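Local coordinates for uncharacterized protein TP-0789 domain-containing protein (Desulfovibrio piger ATCC 29098, PDB 4Z48), which is of unknown function but has a LolA-like fold and is made with a signal peptide, consistent with binding lipid or lipoprotein acyl chains outside the cytoplasm, at residues Ser30-Ser35 and Thr221-Ser226; Leu43-Lys48 and Ile65-Pro70; Asn74-Leu79 and Met92-Pro97; Ser117-Glu122 and Met210-Pro215. One frame throughout, in Å; residues are numbered along the deposited sequence.

Contact 1 of 4, residues Ser30-Ser35 and Thr221-Ser226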
loop_
_atom_site.group_PDB
_atom_site.type_symbol
_atom_site.label_atom_id
_atom_site.label_comp_id
_atom_site.label_asym_id
_atom_site.label_seq_id
_atom_site.Cartn_x
_atom_site.Cartn_y
_atom_site.Cartn_z
ATOM N N SER A 30 -1.711 -6.417 -12.157
ATOM C CA SER A 30 -2.255 -5.129 -12.579
ATOM C C SER A 30 -1.205 -4.284 -13.294
ATOM O O SER A 30 -0.016 -4.567 -13.253
ATOM C CB SER A 30 -2.873 -4.343 -11.431
ATOM O OG SER A 30 -1.918 -3.720 -10.598
ATOM N N GLU A 31 -1.695 -3.277 -13.998
ATOM C CA GLU A 31 -0.911 -2.269 -14.688
ATOM C C GLU A 31 -1.256 -0.904 -14.077
ATOM O O GLU A 31 -2.403 -0.653 -13.679
ATOM C CB GLU A 31 -1.211 -2.307 -16.191
ATOM C CG GLU A 31 -0.717 -3.577 -16.853
ATOM C CD GLU A 31 -1.247 -3.786 -18.254
ATOM O OE1 GLU A 31 -1.761 -2.812 -18.843
ATOM O OE2 GLU A 31 -1.180 -4.931 -18.750
ATOM N N ALA A 32 -0.269 -0.052 -13.937
ATOM C CA ALA A 32 -0.522 1.271 -13.356
ATOM C C ALA A 32 0.300 2.344 -14.026
ATOM O O ALA A 32 1.365 2.054 -14.585
ATOM C CB ALA A 32 -0.202 1.273 -11.854
ATOM N N VAL A 33 -0.218 3.579 -13.979
ATOM C CA VAL A 33 0.482 4.801 -14.386
ATOM C C VAL A 33 0.438 5.722 -13.161
ATOM O O VAL A 33 -0.633 5.914 -12.575
ATOM C CB VAL A 33 -0.088 5.473 -15.667
ATOM C CG1 VAL A 33 0.540 6.858 -15.869
ATOM C CG2 VAL A 33 0.191 4.615 -16.897
HETATM N N MSE A 34 1.588 6.274 -12.792
HETATM C CA MSE A 34 1.752 7.187 -11.670
HETATM C C MSE A 34 2.234 8.526 -12.202
HETATM O O MSE A 34 3.125 8.573 -13.047
HETATM C CB MSE A 34 2.736 6.551 -10.665
HETATM C CG MSE A 34 3.443 7.496 -9.743
HETATM SE SE MSE A 34 4.864 6.438 -8.840
HETATM C CE MSE A 34 3.865 5.561 -7.640
ATOM N N SER A 35 1.604 9.598 -11.749
ATOM C CA SER A 35 1.975 10.958 -12.113
ATOM C C SER A 35 2.283 11.736 -10.806
ATOM O O SER A 35 1.430 11.859 -9.925
ATOM C CB SER A 35 0.857 11.598 -12.945
ATOM O OG SER A 35 1.137 12.959 -13.218
ATOM N N THR A 221 0.802 12.827 -5.735
ATOM C CA THR A 221 0.949 11.715 -6.672
ATOM C C THR A 221 -0.426 11.164 -7.025
ATOM O O THR A 221 -1.229 10.916 -6.126
ATOM C CB THR A 221 1.906 10.642 -6.065
ATOM O OG1 THR A 221 3.208 11.242 -5.885
ATOM C CG2 THR A 221 2.046 9.411 -6.949
ATOM N N VAL A 222 -0.690 10.933 -8.318
ATOM C CA VAL A 222 -1.960 10.310 -8.721
ATOM C C VAL A 222 -1.624 8.967 -9.384
ATOM O O VAL A 222 -0.836 8.940 -10.310
ATOM C CB VAL A 222 -2.822 11.230 -9.620
ATOM C CG1 VAL A 222 -4.120 10.536 -10.046
ATOM C CG2 VAL A 222 -3.130 12.553 -8.918
ATOM N N ILE A 223 -2.217 7.862 -8.907
ATOM C CA ILE A 223 -1.951 6.554 -9.509
ATOM C C ILE A 223 -3.248 5.977 -10.068
ATOM O O ILE A 223 -4.243 5.859 -9.333
ATOM C CB ILE A 223 -1.308 5.543 -8.498
ATOM C CG1 ILE A 223 -0.129 6.164 -7.697
ATOM C CG2 ILE A 223 -0.854 4.275 -9.265
ATOM C CD1 ILE A 223 0.207 5.337 -6.455
ATOM N N ASP A 224 -3.183 5.532 -11.333
ATOM C CA ASP A 224 -4.290 4.918 -12.044
ATOM C C ASP A 224 -3.965 3.502 -12.356
ATOM O O ASP A 224 -3.013 3.251 -13.103
ATOM C CB ASP A 224 -4.612 5.663 -13.337
ATOM C CG ASP A 224 -5.307 6.985 -13.182
ATOM O OD1 ASP A 224 -6.520 6.974 -12.942
ATOM O OD2 ASP A 224 -4.682 8.028 -13.532
ATOM N N TRP A 225 -4.759 2.566 -11.813
ATOM C CA TRP A 225 -4.598 1.154 -12.108
ATOM C C TRP A 225 -5.601 0.720 -13.164
ATOM O O TRP A 225 -6.790 1.128 -13.150
ATOM C CB TRP A 225 -4.763 0.258 -10.879
ATOM C CG TRP A 225 -3.626 0.280 -9.899
ATOM C CD1 TRP A 225 -2.532 -0.537 -9.880
ATOM C CD2 TRP A 225 -3.464 1.196 -8.816
ATOM N NE1 TRP A 225 -1.728 -0.229 -8.807
ATOM C CE2 TRP A 225 -2.258 0.856 -8.155
ATOM C CE3 TRP A 225 -4.223 2.276 -8.330
ATOM C CZ2 TRP A 225 -1.796 1.556 -7.030
ATOM C CZ3 TRP A 225 -3.778 2.947 -7.186
ATOM C CH2 TRP A 225 -2.589 2.580 -6.545
ATOM N N SER A 226 -5.154 -0.188 -14.029
ATOM C CA SER A 226 -6.019 -0.764 -15.048
ATOM C C SER A 226 -5.536 -2.162 -15.408
ATOM O O SER A 226 -4.485 -2.592 -14.929
ATOM C CB SER A 226 -6.151 0.152 -16.264
ATOM O OG SER A 226 -4.930 0.446 -16.909
HETATM O O HOH W 1 -3.057 -0.596 -18.548
#
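Trp225 lays its indole against Ala32 and Ser30 of the neighbouring strand. With chi1 at -74°, CG stands beside the backbone N of Trp225, and this turn folds the ring back over Ala32. At its root, Trp225 CB is 3.8 Å from Glu31 O. Trp225 CG is 4.1 Å from both Ala32 CB and Glu31 O. Trp225 CD1 meets two groups: Ser30 OG near the ring plane at 3.3 Å, and Ala32 CB at 3.5 Å. Trp225 NE1 is 3.7 Å from Ala32 CB, the methyl sitting over the five-membered ring in a CH-pi contact. Ile223 CG2 lies over the same face as Ala32, and the side chain also touches Met210 of the next strand. The small alanine leaves space for the large indole.

Next along this apolar face, Met34, a selenomethionine, and Ile223 run side by side, their tips meeting at 3.9 Å between CE and CD1. The other face carries Glu31, Val33, Ser35, Val222, Asp224 and Ser226. There one water links Glu31 OE1 to Ser226 OG; the carboxylate is also held by Tyr29 and Asn227.

Underneath, paired backbone bonds repeat at Glu31-Ser226, Val33-Asp224 and Ser35-Val222, with Asp224 N to Val33 O at 2.9 Å nearly straight (174°). Such antiparallel pairing, apolar toward the loop bearing Leu119 and mixed, largely polar on the reverse, is consistent with the curved, partly closed barrel of LolA-like proteins.

Contact 2 of 4, residues Leu43-Lys48 and Ile65-Pro70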
loop_
_atom_site.group_PDB
_atom_site.type_symbol
_atom_site.label_atom_id
_atom_site.label_comp_id
_atom_site.label_asym_id
_atom_site.label_seq_id
_atom_site.Cartn_x
_atom_site.Cartn_y
_atom_site.Cartn_z
ATOM N N LEU A 43 6.704 14.144 -12.961
ATOM C CA LEU A 43 7.433 12.897 -13.193
ATOM C C LEU A 43 6.389 11.841 -13.425
ATOM O O LEU A 43 5.348 11.852 -12.753
ATOM C CB LEU A 43 8.297 12.468 -11.988
ATOM C CG LEU A 43 9.587 13.180 -11.677
ATOM C CD1 LEU A 43 10.156 12.613 -10.364
ATOM C CD2 LEU A 43 10.608 12.975 -12.822
ATOM N N THR A 44 6.668 10.902 -14.280
ATOM C CA THR A 44 5.693 9.850 -14.560
ATOM C C THR A 44 6.388 8.515 -14.520
ATOM O O THR A 44 7.596 8.435 -14.717
ATOM C CB THR A 44 4.922 10.094 -15.923
ATOM O OG1 THR A 44 5.668 9.645 -17.047
ATOM C CG2 THR A 44 4.508 11.525 -16.121
ATOM N N ARG A 45 5.651 7.489 -14.160
ATOM C CA ARG A 45 6.109 6.113 -14.110
ATOM C C ARG A 45 4.999 5.201 -14.566
ATOM O O ARG A 45 3.844 5.468 -14.248
ATOM C CB ARG A 45 6.531 5.702 -12.692
ATOM C CG ARG A 45 7.896 6.204 -12.246
ATOM C CD ARG A 45 7.814 7.554 -11.553
ATOM N NE ARG A 45 9.113 7.928 -11.005
ATOM C CZ ARG A 45 10.062 8.554 -11.680
ATOM N NH1 ARG A 45 9.863 8.909 -12.947
ATOM N NH2 ARG A 45 11.217 8.844 -11.094
ATOM N N SER A 46 5.343 4.151 -15.307
ATOM C CA SER A 46 4.422 3.087 -15.729
ATOM C C SER A 46 4.965 1.823 -15.134
ATOM O O SER A 46 6.176 1.599 -15.240
ATOM C CB SER A 46 4.347 2.968 -17.255
ATOM O OG SER A 46 3.564 3.989 -17.846
ATOM N N PHE A 47 4.122 0.991 -14.534
ATOM C CA PHE A 47 4.598 -0.264 -13.954
ATOM C C PHE A 47 3.547 -1.382 -13.967
ATOM O O PHE A 47 2.370 -1.135 -14.140
ATOM C CB PHE A 47 5.129 -0.071 -12.521
ATOM C CG PHE A 47 4.190 0.537 -11.503
ATOM C CD1 PHE A 47 4.071 1.921 -11.378
ATOM C CD2 PHE A 47 3.452 -0.269 -10.645
ATOM C CE1 PHE A 47 3.213 2.486 -10.430
ATOM C CE2 PHE A 47 2.627 0.294 -9.664
ATOM C CZ PHE A 47 2.538 1.669 -9.540
ATOM N N LYS A 48 4.011 -2.620 -13.841
ATOM C CA LYS A 48 3.162 -3.797 -13.678
ATOM C C LYS A 48 3.444 -4.361 -12.289
ATOM O O LYS A 48 4.592 -4.328 -11.827
ATOM C CB LYS A 48 3.397 -4.858 -14.770
ATOM C CG LYS A 48 2.928 -4.459 -16.168
ATOM C CD LYS A 48 3.470 -5.408 -17.223
ATOM C CE LYS A 48 2.882 -5.092 -18.581
ATOM N NZ LYS A 48 3.482 -3.878 -19.195
ATOM N N ILE A 65 7.198 -5.612 -8.491
ATOM C CA ILE A 65 6.826 -4.382 -9.196
ATOM C C ILE A 65 7.860 -4.165 -10.284
ATOM O O ILE A 65 9.036 -4.056 -9.966
ATOM C CB ILE A 65 6.673 -3.159 -8.250
ATOM C CG1 ILE A 65 5.602 -3.445 -7.157
ATOM C CG2 ILE A 65 6.322 -1.889 -9.065
ATOM C CD1 ILE A 65 5.633 -2.471 -6.058
ATOM N N VAL A 66 7.429 -4.153 -11.562
ATOM C CA VAL A 66 8.337 -3.992 -12.701
ATOM C C VAL A 66 8.001 -2.695 -13.453
ATOM O O VAL A 66 6.903 -2.588 -14.013
ATOM C CB VAL A 66 8.290 -5.203 -13.671
ATOM C CG1 VAL A 66 9.349 -5.045 -14.763
ATOM C CG2 VAL A 66 8.492 -6.527 -12.942
ATOM N N PHE A 67 8.938 -1.728 -13.473
ATOM C CA PHE A 67 8.762 -0.458 -14.207
ATOM C C PHE A 67 9.143 -0.635 -15.673
ATOM O O PHE A 67 10.192 -1.229 -15.999
ATOM C CB PHE A 67 9.620 0.675 -13.569
ATOM C CG PHE A 67 9.030 1.101 -12.250
ATOM C CD1 PHE A 67 9.339 0.413 -11.076
ATOM C CD2 PHE A 67 8.112 2.133 -12.186
ATOM C CE1 PHE A 67 8.723 0.744 -9.866
ATOM C CE2 PHE A 67 7.528 2.496 -10.964
ATOM C CZ PHE A 67 7.818 1.777 -9.819
ATOM N N ASP A 68 8.373 -0.032 -16.557
ATOM C CA ASP A 68 8.733 -0.179 -17.969
ATOM C C ASP A 68 8.999 1.162 -18.643
ATOM O O ASP A 68 9.675 1.178 -19.656
ATOM C CB ASP A 68 7.633 -0.946 -18.724
ATOM C CG ASP A 68 6.234 -0.428 -18.435
ATOM O OD1 ASP A 68 6.005 0.775 -18.619
ATOM O OD2 ASP A 68 5.355 -1.245 -18.081
ATOM N N ARG A 69 8.387 2.264 -18.140
ATOM C CA ARG A 69 8.496 3.599 -18.738
ATOM C C ARG A 69 8.516 4.688 -17.659
ATOM O O ARG A 69 7.936 4.478 -16.588
ATOM C CB ARG A 69 7.318 3.874 -19.729
ATOM C CG ARG A 69 7.149 2.911 -20.914
ATOM C CD ARG A 69 8.114 3.153 -22.064
ATOM N NE ARG A 69 7.852 4.437 -22.707
ATOM C CZ ARG A 69 8.770 5.185 -23.307
ATOM N NH1 ARG A 69 10.031 4.770 -23.386
ATOM N NH2 ARG A 69 8.433 6.345 -23.845
ATOM N N PRO A 70 9.126 5.871 -17.927
ATOM C CA PRO A 70 9.926 6.215 -19.122
ATOM C C PRO A 70 11.248 5.445 -19.134
ATOM O O PRO A 70 11.540 4.655 -18.218
ATOM C CB PRO A 70 10.142 7.735 -18.994
ATOM C CG PRO A 70 10.099 7.999 -17.507
ATOM C CD PRO A 70 9.162 6.942 -16.914
#
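The ring of Phe67 has Phe47 CB over one face, a CH-pi contact 3.9 Å from its centroid, and Arg45 CB at its edge. The two phenyl rings lie side by side and point the same way, but their planes are inclined by 46°, so Phe47 CD1 comes to 3.5 Å from Phe67 CE2 in an oblique meeting. CG of Phe47 sits between its backbone N and carbonyl carbon (chi1 57°), which stands the ring up alongside Phe67 and Ile65, both of which meet it from the same side; Ile65 CG2 touches Phe47 CD2 at 3.7 Å. Flat, apolar groups suit this face, where Phe67 also packs on Met115 and Tyr78.

The third flat group, the guanidinium of Arg45, turns back along its own strand: NH1 donates to Thr44 O, which lies in the guanidinium plane, and NE donates to Met115 O. Leu43 CD1 lies over one face, toward the rim. The aliphatic CB and CG of Arg45 pack against Phe67.

On the reverse face Lys48 NZ and Asp68 OD2 form a long, weak salt bridge of 3.4 Å, the two side chains crossing at about a right angle.

Asp68 is the extra residue of the pairing. Its N donates to Ser46 O at 3.0 Å, while Ser46 N donates to Arg69 O at 2.9 Å. The strand ends at Arg69, followed by a cis peptide to Pro70, whose CD is 3.1 Å from Thr44 O. Ser46 opposite Asp68 and Arg69 makes a beta bulge near the open end of the hairpin of strands 41-54 and 60-69.

Contact 3 of 4, residues Asn74-Leu79 and Met92-Pro97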
loop_
_atom_site.group_PDB
_atom_site.type_symbol
_atom_site.label_atom_id
_atom_site.label_comp_id
_atom_site.label_asym_id
_atom_site.label_seq_id
_atom_site.Cartn_x
_atom_site.Cartn_y
_atom_site.Cartn_z
ATOM N N ASN A 74 12.964 2.332 -16.844
ATOM C CA ASN A 74 12.728 1.014 -17.455
ATOM C C ASN A 74 13.673 -0.035 -16.878
ATOM O O ASN A 74 14.894 0.170 -16.865
ATOM C CB ASN A 74 12.916 1.064 -18.984
ATOM C CG ASN A 74 12.830 -0.299 -19.626
ATOM O OD1 ASN A 74 13.833 -0.943 -19.930
ATOM N ND2 ASN A 74 11.632 -0.771 -19.840
ATOM N N GLY A 75 13.114 -1.152 -16.425
ATOM C CA GLY A 75 13.945 -2.213 -15.846
ATOM C C GLY A 75 14.043 -2.197 -14.322
ATOM O O GLY A 75 14.528 -3.171 -13.725
ATOM N N THR A 76 13.605 -1.093 -13.662
ATOM C CA THR A 76 13.617 -1.049 -12.183
ATOM C C THR A 76 12.606 -2.090 -11.701
ATOM O O THR A 76 11.520 -2.196 -12.255
ATOM C CB THR A 76 13.295 0.357 -11.620
ATOM O OG1 THR A 76 14.091 1.325 -12.302
ATOM C CG2 THR A 76 13.515 0.457 -10.073
ATOM N N LYS A 77 13.011 -2.898 -10.730
ATOM C CA LYS A 77 12.191 -3.938 -10.148
ATOM C C LYS A 77 12.279 -3.902 -8.623
ATOM O O LYS A 77 13.370 -3.778 -8.069
ATOM C CB LYS A 77 12.595 -5.330 -10.647
ATOM C CG LYS A 77 12.370 -5.597 -12.134
ATOM C CD LYS A 77 13.031 -6.909 -12.490
ATOM C CE LYS A 77 12.608 -7.432 -13.829
ATOM N NZ LYS A 77 13.009 -8.852 -14.009
ATOM N N TYR A 78 11.130 -4.014 -7.966
ATOM C CA TYR A 78 11.011 -4.142 -6.508
ATOM C C TYR A 78 10.468 -5.501 -6.169
ATOM O O TYR A 78 9.439 -5.889 -6.715
ATOM C CB TYR A 78 10.108 -3.076 -5.896
ATOM C CG TYR A 78 10.729 -1.712 -5.859
ATOM C CD1 TYR A 78 10.777 -0.913 -7.005
ATOM C CD2 TYR A 78 11.218 -1.179 -4.664
ATOM C CE1 TYR A 78 11.328 0.365 -6.969
ATOM C CE2 TYR A 78 11.770 0.097 -4.620
ATOM C CZ TYR A 78 11.791 0.877 -5.764
ATOM O OH TYR A 78 12.325 2.141 -5.717
ATOM N N LEU A 79 11.165 -6.236 -5.282
ATOM C CA LEU A 79 10.721 -7.539 -4.792
ATOM C C LEU A 79 10.325 -7.361 -3.314
ATOM O O LEU A 79 11.120 -6.855 -2.536
ATOM C CB LEU A 79 11.803 -8.621 -4.971
ATOM C CG LEU A 79 11.469 -10.049 -4.476
ATOM C CD1 LEU A 79 10.196 -10.589 -5.107
ATOM C CD2 LEU A 79 12.608 -10.999 -4.779
HETATM N N MSE A 92 12.526 -6.483 1.495
HETATM C CA MSE A 92 12.353 -5.696 0.293
HETATM C C MSE A 92 13.704 -5.472 -0.377
HETATM O O MSE A 92 14.724 -5.220 0.294
HETATM C CB MSE A 92 11.684 -4.358 0.618
HETATM C CG MSE A 92 11.459 -3.469 -0.585
HETATM SE SE MSE A 92 10.533 -1.832 -0.104
HETATM C CE MSE A 92 8.948 -2.543 0.488
ATOM N N TRP A 93 13.688 -5.581 -1.690
ATOM C CA TRP A 93 14.850 -5.340 -2.535
ATOM C C TRP A 93 14.470 -4.559 -3.796
ATOM O O TRP A 93 13.353 -4.669 -4.308
ATOM C CB TRP A 93 15.494 -6.654 -2.961
ATOM C CG TRP A 93 15.967 -7.537 -1.845
ATOM C CD1 TRP A 93 17.227 -7.600 -1.332
ATOM C CD2 TRP A 93 15.226 -8.592 -1.228
ATOM N NE1 TRP A 93 17.312 -8.616 -0.406
ATOM C CE2 TRP A 93 16.102 -9.252 -0.334
ATOM C CE3 TRP A 93 13.901 -9.056 -1.351
ATOM C CZ2 TRP A 93 15.702 -10.359 0.423
ATOM C CZ3 TRP A 93 13.509 -10.151 -0.607
ATOM C CH2 TRP A 93 14.397 -10.782 0.281
ATOM N N VAL A 94 15.419 -3.799 -4.303
ATOM C CA VAL A 94 15.241 -3.059 -5.557
ATOM C C VAL A 94 16.397 -3.400 -6.487
ATOM O O VAL A 94 17.547 -3.381 -6.041
ATOM C CB VAL A 94 15.103 -1.503 -5.362
ATOM C CG1 VAL A 94 16.299 -0.896 -4.617
ATOM C CG2 VAL A 94 14.869 -0.780 -6.701
ATOM N N TYR A 95 16.085 -3.740 -7.764
ATOM C CA TYR A 95 17.059 -3.862 -8.851
ATOM C C TYR A 95 17.077 -2.499 -9.578
ATOM O O TYR A 95 16.029 -2.044 -10.049
ATOM C CB TYR A 95 16.735 -5.022 -9.804
ATOM C CG TYR A 95 17.619 -5.012 -11.028
ATOM C CD1 TYR A 95 18.884 -5.594 -11.003
ATOM C CD2 TYR A 95 17.223 -4.355 -12.193
ATOM C CE1 TYR A 95 19.737 -5.517 -12.103
ATOM C CE2 TYR A 95 18.063 -4.286 -13.304
ATOM C CZ TYR A 95 19.309 -4.890 -13.260
ATOM O OH TYR A 95 20.135 -4.833 -14.351
ATOM N N LEU A 96 18.242 -1.844 -9.615
ATOM C CA LEU A 96 18.452 -0.533 -10.251
ATOM C C LEU A 96 19.145 -0.731 -11.610
ATOM O O LEU A 96 20.285 -1.192 -11.629
ATOM C CB LEU A 96 19.278 0.391 -9.341
ATOM C CG LEU A 96 18.632 0.717 -7.974
ATOM C CD1 LEU A 96 19.686 1.257 -6.992
ATOM C CD2 LEU A 96 17.491 1.700 -8.117
ATOM N N PRO A 97 18.463 -0.422 -12.747
ATOM C CA PRO A 97 19.059 -0.711 -14.065
ATOM C C PRO A 97 20.327 0.078 -14.393
ATOM O O PRO A 97 21.153 -0.455 -15.135
ATOM C CB PRO A 97 17.934 -0.354 -15.042
ATOM C CG PRO A 97 17.056 0.654 -14.273
ATOM C CD PRO A 97 17.081 0.093 -12.893
#
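Lys77 and Tyr95 exchange backbone bonds of unequal length: Tyr95 N reaches Lys77 O at 2.7 Å, whereas Lys77 N lies 3.2 Å from Tyr95 O, on a lone pair of that carbonyl. At the next hydrogen-bonded pair, Leu79 and Trp93 satisfy each other, Leu79 N to Trp93 O at 2.9 Å and Trp93 N to Leu79 O at 3.0 Å. Outward, the backbone of Tyr78 bonds Ile65 and that of Val94 bonds Arg103. Before the strand, Gly75 has a positive phi (97°), where a CB would press on the carbonyl O of Asn74 and crowd Pro97; glycine avoids both. Its O lies in the plane of the Tyr95 ring at the edge, 3.3 Å from CD2. Asn74 ND2 donates to Asp68 O, Thr76 OG1 bonds Val73 O and rests on Pro97 CD, and Lys77 NZ leads away to Ala243 O.

Between the bonded pairs, Val94 CG2, anti to its backbone N, packs over one face of the Tyr78 ring, 3.7 Å from its centroid, as both side chains rise from the same side of the sheet. On the reverse face Leu79 lies alongside Trp93, whose indole meets Trp81 and His241 edge-to-face.

Strands 77-82 and 91-96 thus form an antiparallel hairpin, flanked by strands 60-69 and 101-104 respectively.

Contact 4 of 4, residues Ser117-Glu122 and Met210-Pro215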
loop_
_atom_site.group_PDB
_atom_site.type_symbol
_atom_site.label_atom_id
_atom_site.label_comp_id
_atom_site.label_asym_id
_atom_site.label_seq_id
_atom_site.Cartn_x
_atom_site.Cartn_y
_atom_site.Cartn_z
ATOM N N SER A 117 8.069 9.522 -5.658
ATOM C CA SER A 117 6.639 9.770 -5.462
ATOM C C SER A 117 6.328 10.186 -4.021
ATOM O O SER A 117 7.219 10.258 -3.161
ATOM C CB SER A 117 5.795 8.550 -5.839
ATOM O OG SER A 117 5.826 7.567 -4.814
ATOM N N ASP A 118 5.026 10.439 -3.765
ATOM C CA ASP A 118 4.524 10.795 -2.438
ATOM C C ASP A 118 4.270 9.553 -1.602
ATOM O O ASP A 118 3.977 9.668 -0.416
ATOM C CB ASP A 118 3.308 11.690 -2.559
ATOM C CG ASP A 118 3.766 13.037 -3.095
ATOM O OD1 ASP A 118 4.319 13.799 -2.327
ATOM O OD2 ASP A 118 3.713 13.244 -4.337
ATOM N N LEU A 119 4.526 8.374 -2.170
ATOM C CA LEU A 119 4.486 7.108 -1.423
ATOM C C LEU A 119 5.884 6.824 -0.859
ATOM O O LEU A 119 6.870 7.117 -1.548
ATOM C CB LEU A 119 4.103 5.965 -2.383
ATOM C CG LEU A 119 2.655 5.761 -2.798
ATOM C CD1 LEU A 119 2.160 6.879 -3.713
ATOM C CD2 LEU A 119 2.547 4.493 -3.616
ATOM N N SER A 120 5.983 6.246 0.352
ATOM C CA SER A 120 7.239 5.798 0.934
ATOM C C SER A 120 7.427 4.335 0.597
ATOM O O SER A 120 6.455 3.695 0.217
ATOM C CB SER A 120 7.224 5.992 2.444
ATOM O OG SER A 120 7.220 7.364 2.801
ATOM N N ASN A 121 8.648 3.782 0.774
ATOM C CA ASN A 121 8.883 2.351 0.529
ATOM C C ASN A 121 7.983 1.470 1.433
ATOM O O ASN A 121 7.471 0.437 0.988
ATOM C CB ASN A 121 10.361 1.996 0.754
ATOM C CG ASN A 121 11.272 2.633 -0.250
ATOM O OD1 ASN A 121 10.920 2.779 -1.413
ATOM N ND2 ASN A 121 12.449 3.053 0.192
ATOM N N GLU A 122 7.726 1.917 2.666
ATOM C CA GLU A 122 6.878 1.150 3.583
ATOM C C GLU A 122 5.404 1.150 3.149
ATOM O O GLU A 122 4.714 0.205 3.470
ATOM C CB GLU A 122 7.008 1.624 5.034
ATOM C CG GLU A 122 6.411 2.993 5.344
ATOM C CD GLU A 122 6.373 3.297 6.836
ATOM O OE1 GLU A 122 5.856 2.466 7.619
ATOM O OE2 GLU A 122 6.862 4.382 7.219
HETATM N N MSE A 210 -5.828 6.362 -6.875
HETATM C CA MSE A 210 -5.409 6.998 -5.637
HETATM C C MSE A 210 -4.750 8.338 -5.864
HETATM O O MSE A 210 -3.988 8.504 -6.818
HETATM C CB MSE A 210 -4.392 6.102 -4.951
HETATM C CG MSE A 210 -4.955 5.027 -4.070
HETATM SE SE MSE A 210 -3.398 4.474 -3.068
HETATM C CE MSE A 210 -3.582 5.709 -1.611
ATOM N N ARG A 211 -4.995 9.280 -4.959
ATOM C CA ARG A 211 -4.262 10.546 -4.924
ATOM C C ARG A 211 -3.552 10.579 -3.550
ATOM O O ARG A 211 -4.186 10.328 -2.517
ATOM C CB ARG A 211 -5.186 11.758 -5.191
ATOM C CG ARG A 211 -4.448 13.090 -5.121
ATOM C CD ARG A 211 -5.449 14.198 -5.242
ATOM N NE ARG A 211 -4.837 15.496 -5.019
ATOM C CZ ARG A 211 -4.567 16.386 -5.967
ATOM N NH1 ARG A 211 -4.856 16.124 -7.238
ATOM N NH2 ARG A 211 -4.008 17.545 -5.653
ATOM N N VAL A 212 -2.213 10.775 -3.536
ATOM C CA VAL A 212 -1.456 10.825 -2.291
ATOM C C VAL A 212 -0.766 12.178 -2.239
ATOM O O VAL A 212 0.001 12.503 -3.142
ATOM C CB VAL A 212 -0.443 9.649 -2.175
ATOM C CG1 VAL A 212 0.310 9.703 -0.849
ATOM C CG2 VAL A 212 -1.143 8.294 -2.361
ATOM N N GLU A 213 -1.053 12.969 -1.209
ATOM C CA GLU A 213 -0.547 14.315 -1.038
ATOM C C GLU A 213 0.384 14.412 0.160
ATOM O O GLU A 213 0.128 13.835 1.210
ATOM C CB GLU A 213 -1.715 15.311 -0.835
ATOM C CG GLU A 213 -2.735 15.429 -1.962
ATOM C CD GLU A 213 -3.957 16.281 -1.632
ATOM O OE1 GLU A 213 -4.041 16.812 -0.501
ATOM O OE2 GLU A 213 -4.815 16.459 -2.526
ATOM N N ARG A 214 1.493 15.104 -0.024
ATOM C CA ARG A 214 2.421 15.419 1.070
ATOM C C ARG A 214 2.357 16.924 1.204
ATOM O O ARG A 214 2.986 17.627 0.408
ATOM C CB ARG A 214 3.848 14.876 0.820
ATOM C CG ARG A 214 3.913 13.359 1.108
ATOM C CD ARG A 214 5.325 12.849 1.120
ATOM N NE ARG A 214 6.007 13.160 -0.133
ATOM C CZ ARG A 214 7.324 13.098 -0.329
ATOM N NH1 ARG A 214 8.142 12.788 0.674
ATOM N NH2 ARG A 214 7.835 13.372 -1.522
ATOM N N PRO A 215 1.482 17.434 2.108
ATOM C CA PRO A 215 1.327 18.897 2.241
ATOM C C PRO A 215 2.642 19.623 2.595
ATOM O O PRO A 215 2.852 20.753 2.149
ATOM C CB PRO A 215 0.279 19.054 3.356
ATOM C CG PRO A 215 0.294 17.734 4.121
ATOM C CD PRO A 215 0.602 16.703 3.058
HETATM O O HOH W 2 7.051 13.314 -4.488
#
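Asp118 OD1 is gripped by Arg214 NE, at 2.8 Å in a nearly straight bond (174°), and by Ser219 OG. This buried salt bridge pins the loop between strands 101-104 and 133-143 to the end of strand 204-214, within the LolA-like fold. The oxygen lies in the guanidinium plane, at its edge, but the arginine meets the carboxylate on the anti side and 32° out of its plane, and the two flat groups are steeply inclined to each other. Asp118 OD2 takes a bond from Thr221 OG1 and a weak one from a water that also accepts from Arg214 NH2 at 3.1 Å. Bonds to both oxygens should restrain the carboxylate's rotation, and the nearby guanidinium probably helps to keep it ionised. Aspartate suits this place, since its short arm brings the charge to the strand.

The bend of Arg214 at chi3 (-56°) turns the head so that NE points at Asp118 OD1, and Ser117 O comes to lie over one guanidinium face, 3.6 Å from NH2. That carbonyl is also bonded by Ser113 OG, and Asp118 O by Lys191 NZ.

Beside the charges, Val212 supplies a compact apolar surface: its CG1 lies 3.7 Å from Asp118 O, and its CG2 meets Leu119 CD1 at 3.8 Å, the side chains crossing at about a right angle. The 117-122 segment starts with an ST turn, Ser117 OG accepting from Leu119 N at 3.1 Å.

Contacts 3, 2 and 1 follow one another across a run of antiparallel strands, ordered 91-96, 77-82, 60-69, 41-54, 27-38, 219-230, with 204-214 of contact 4 next. Centres of contacts 1 and 2 lie about 9 Å apart, those of 2 and 3 about 11 Å, while 1 and 3 are about 18 Å apart and do not touch. Along the chain, contacts 2, 3 and 4 all fall between the two halves of contact 1, which therefore joins early and late strands. Contact 4 touches contact 1 through Thr221 (centres about 13 Å apart) and contact 3 through Asn121 and Met92 (about 19 Å), so loop 117-122 packs on both early and late strands.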